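Local atomic coordinates of CD1-2 antigen (Gallus gallus, PDB entry 3DBX), a protein that probably presents lipid antigens to T cells, as other CD1 glycoproteins of the MHC class I-like family do. Residues 217-222 / 249-254. Residues are numbered along the deposited sequence; the frame is centred on the assembly and turned at random.
Sequences RPIAVT and YQLRST
Arg217 lays its aliphatic stem over one face of the Tyr249 ring. Arg217 CG sits 3.8 Å from the centroid of the Tyr249 ring, only 5° off the normal, which makes a CH-pi contact, and Arg217 CB lies 3.7 Å from Tyr249 CE2. With CG anti to the backbone N (chi1 -164°) and the chain extended as far as NE, the arginine crosses the tyrosine at about a right angle; the guanidinium plane is inclined 73° to the ring, and Arg217 NE comes obliquely to within 4.0 Å of Tyr249 CE1. Beyond the ring, the phenol oxygen of Tyr249 is hydrogen-bonded to Asp37 of the MHC-like part, a polar link between the two domains.

The remaining contacts are apolar. Ile219 CG2 packs against Leu251 CD1 at 3.6 Å, the two side chains meeting at a slant. Val221 divides its branches: CG2 meets Leu251 CD2 tip to tip at 4.1 Å, while CG1 rests 3.8 Å from Ser253 CB. The Ser253 hydroxyl has weak hydrogen bonds with Trp223 NE1 and Ser237 O.

No hydrogen bond joins the two segments. Ile219, Val221, Leu251 and Ser253 point between the two sheets of the immunoglobulin C1-set sandwich, whereas the Arg217-Tyr249 pair lies at its end toward the MHC-like part. Strand 220-225 pairs with strand 265-270 in one sheet; in the other, strand 249-257 runs between strands 204-214 and 236-243.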
ATOM      1  N   ARG A 217      10.482  -1.717  -5.681  1.00 28.12           N
ATOM      2  CA  ARG A 217      10.318  -0.607  -4.750  1.00 29.86           C
ATOM      3  C   ARG A 217      11.557  -0.164  -3.968  1.00 30.04           C
ATOM      4  O   ARG A 217      11.690   1.045  -3.686  1.00 30.11           O
ATOM      5  CB  ARG A 217       9.222  -0.981  -3.735  1.00 31.90           C
ATOM      6  CG  ARG A 217       8.640   0.210  -2.909  1.00 33.77           C
ATOM      7  CD  ARG A 217       7.636  -0.347  -1.901  1.00 39.39           C
ATOM      8  NE  ARG A 217       6.778   0.687  -1.301  1.00 51.37           N
ATOM      9  CZ  ARG A 217       7.073   1.392  -0.205  1.00 56.47           C
ATOM     10  NH1 ARG A 217       8.246   1.230   0.404  1.00 58.94           N
ATOM     11  NH2 ARG A 217       6.205   2.291   0.270  1.00 58.61           N
ATOM     12  N   PRO A 218      12.383  -1.124  -3.458  1.00 31.69           N
ATOM     13  CA  PRO A 218      13.516  -0.683  -2.625  1.00 32.65           C
ATOM     14  C   PRO A 218      14.472   0.214  -3.400  1.00 31.50           C
ATOM     15  O   PRO A 218      14.720  -0.030  -4.579  1.00 29.50           O
ATOM     16  CB  PRO A 218      14.209  -1.999  -2.278  1.00 35.96           C
ATOM     17  CG  PRO A 218      13.095  -3.008  -2.319  1.00 35.74           C
ATOM     18  CD  PRO A 218      12.302  -2.599  -3.496  1.00 32.76           C
ATOM     19  N   ILE A 219      14.967   1.265  -2.755  1.00 32.23           N
ATOM     20  CA  ILE A 219      15.870   2.236  -3.411  1.00 31.23           C
ATOM     21  C   ILE A 219      16.553   3.046  -2.318  1.00 33.95           C
ATOM     22  O   ILE A 219      16.027   3.154  -1.184  1.00 33.98           O
ATOM     23  CB  ILE A 219      15.063   3.173  -4.385  1.00 29.38           C
ATOM     24  CG1 ILE A 219      15.982   3.908  -5.386  1.00 27.19           C
ATOM     25  CG2 ILE A 219      14.155   4.134  -3.609  1.00 28.99           C
ATOM     26  CD1 ILE A 219      15.187   4.709  -6.404  1.00 27.05           C
ATOM     27  N   ALA A 220      17.743   3.574  -2.611  1.00 33.68           N
ATOM     28  CA  ALA A 220      18.359   4.472  -1.663  1.00 36.24           C
ATOM     29  C   ALA A 220      18.858   5.703  -2.403  1.00 35.47           C
ATOM     30  O   ALA A 220      19.579   5.595  -3.393  1.00 36.51           O
ATOM     31  CB  ALA A 220      19.457   3.816  -0.897  1.00 39.72           C
ATOM     32  N   VAL A 221      18.450   6.858  -1.905  1.00 34.95           N
ATOM     33  CA  VAL A 221      18.757   8.148  -2.513  1.00 33.51           C
ATOM     34  C   VAL A 221      19.515   8.947  -1.465  1.00 37.27           C
ATOM     35  O   VAL A 221      19.001   9.154  -0.345  1.00 38.42           O
ATOM     36  CB  VAL A 221      17.485   8.896  -2.860  1.00 30.98           C
ATOM     37  CG1 VAL A 221      17.833  10.266  -3.454  1.00 29.51           C
ATOM     38  CG2 VAL A 221      16.613   8.068  -3.834  1.00 29.75           C
ATOM     39  N   THR A 222      20.745   9.354  -1.797  1.00 37.97           N
ATOM     40  CA  THR A 222      21.548  10.136  -0.877  1.00 41.30           C
ATOM     41  C   THR A 222      22.020  11.428  -1.554  1.00 39.74           C
ATOM     42  O   THR A 222      22.025  11.538  -2.781  1.00 37.35           O
ATOM     43  CB  THR A 222      22.745   9.338  -0.288  1.00 45.74           C
ATOM     44  OG1 THR A 222      23.597   8.886  -1.346  1.00 48.66           O
ATOM     45  CG2 THR A 222      22.246   8.090   0.509  1.00 48.60           C
ATOM     46  N   TYR A 249       7.391   3.257  -9.106  1.00 24.55           N
ATOM     47  CA  TYR A 249       7.355   4.084  -7.893  1.00 25.05           C
ATOM     48  C   TYR A 249       8.090   5.407  -8.120  1.00 24.35           C
ATOM     49  O   TYR A 249       8.788   5.546  -9.097  1.00 23.37           O
ATOM     50  CB  TYR A 249       7.985   3.325  -6.712  1.00 25.10           C
ATOM     51  CG  TYR A 249       7.205   2.080  -6.303  1.00 26.88           C
ATOM     52  CD1 TYR A 249       6.145   2.170  -5.397  1.00 25.65           C
ATOM     53  CD2 TYR A 249       7.524   0.831  -6.843  1.00 25.47           C
ATOM     54  CE1 TYR A 249       5.439   1.050  -5.022  1.00 31.30           C
ATOM     55  CE2 TYR A 249       6.803  -0.317  -6.479  1.00 28.42           C
ATOM     56  CZ  TYR A 249       5.763  -0.189  -5.578  1.00 29.92           C
ATOM     57  OH  TYR A 249       5.043  -1.275  -5.171  1.00 34.51           O
ATOM     58  N   GLN A 250       7.912   6.359  -7.194  1.00 25.77           N
ATOM     59  CA  GLN A 250       8.492   7.683  -7.246  1.00 25.73           C
ATOM     60  C   GLN A 250       8.848   8.106  -5.803  1.00 26.72           C
ATOM     61  O   GLN A 250       8.167   7.741  -4.881  1.00 26.08           O
ATOM     62  CB  GLN A 250       7.383   8.650  -7.635  1.00 28.82           C
ATOM     63  CG  GLN A 250       7.558   9.203  -8.953  1.00 31.87           C
ATOM     64  CD  GLN A 250       6.499  10.194  -9.295  1.00 32.45           C
ATOM     65  OE1 GLN A 250       5.492   9.860  -9.938  1.00 35.73           O
ATOM     66  NE2 GLN A 250       6.729  11.429  -8.915  1.00 34.07           N
ATOM     67  N   LEU A 251       9.859   8.940  -5.636  1.00 26.46           N
ATOM     68  CA  LEU A 251      10.329   9.360  -4.305  1.00 28.11           C
ATOM     69  C   LEU A 251      10.910  10.750  -4.544  1.00 28.56           C
ATOM     70  O   LEU A 251      11.426  11.030  -5.642  1.00 27.16           O
ATOM     71  CB  LEU A 251      11.489   8.415  -3.849  1.00 29.23           C
ATOM     72  CG  LEU A 251      12.130   8.520  -2.469  1.00 31.86           C
ATOM     73  CD1 LEU A 251      12.873   7.217  -2.227  1.00 38.26           C
ATOM     74  CD2 LEU A 251      13.134   9.627  -2.457  1.00 37.97           C
ATOM     75  N   ARG A 252      10.847  11.601  -3.526  1.00 30.19           N
ATOM     76  CA  ARG A 252      11.485  12.914  -3.539  1.00 31.45           C
ATOM     77  C   ARG A 252      12.410  12.960  -2.311  1.00 31.07           C
ATOM     78  O   ARG A 252      11.961  12.626  -1.200  1.00 31.33           O
ATOM     79  CB  ARG A 252      10.380  13.952  -3.351  1.00 33.35           C
ATOM     80  CG  ARG A 252      10.285  15.099  -4.365  1.00 36.48           C
ATOM     81  CD  ARG A 252       8.975  15.934  -4.046  1.00 39.08           C
ATOM     82  NE  ARG A 252       9.231  17.375  -3.861  1.00 48.56           N
ATOM     83  CZ  ARG A 252       9.439  17.981  -2.684  1.00 50.62           C
ATOM     84  NH1 ARG A 252       9.446  17.285  -1.545  1.00 52.94           N
ATOM     85  NH2 ARG A 252       9.641  19.293  -2.645  1.00 50.55           N
ATOM     86  N   SER A 253      13.677  13.357  -2.491  1.00 28.88           N
ATOM     87  CA  SER A 253      14.567  13.610  -1.350  1.00 30.84           C
ATOM     88  C   SER A 253      14.930  15.087  -1.358  1.00 30.68           C
ATOM     89  O   SER A 253      15.037  15.656  -2.425  1.00 29.87           O
ATOM     90  CB  SER A 253      15.839  12.768  -1.438  1.00 30.90           C
ATOM     91  OG  SER A 253      16.651  13.029  -0.285  1.00 37.34           O
ATOM     92  N   THR A 254      15.074  15.720  -0.187  1.00 31.79           N
ATOM     93  CA  THR A 254      15.400  17.142  -0.179  1.00 31.27           C
ATOM     94  C   THR A 254      16.477  17.442   0.826  1.00 32.90           C
ATOM     95  O   THR A 254      16.573  16.746   1.864  1.00 34.60           O
ATOM     96  CB  THR A 254      14.176  18.072   0.140  1.00 32.52           C
ATOM     97  OG1 THR A 254      13.760  17.905   1.492  1.00 36.12           O
ATOM     98  CG2 THR A 254      12.983  17.840  -0.806  1.00 29.14           C
TER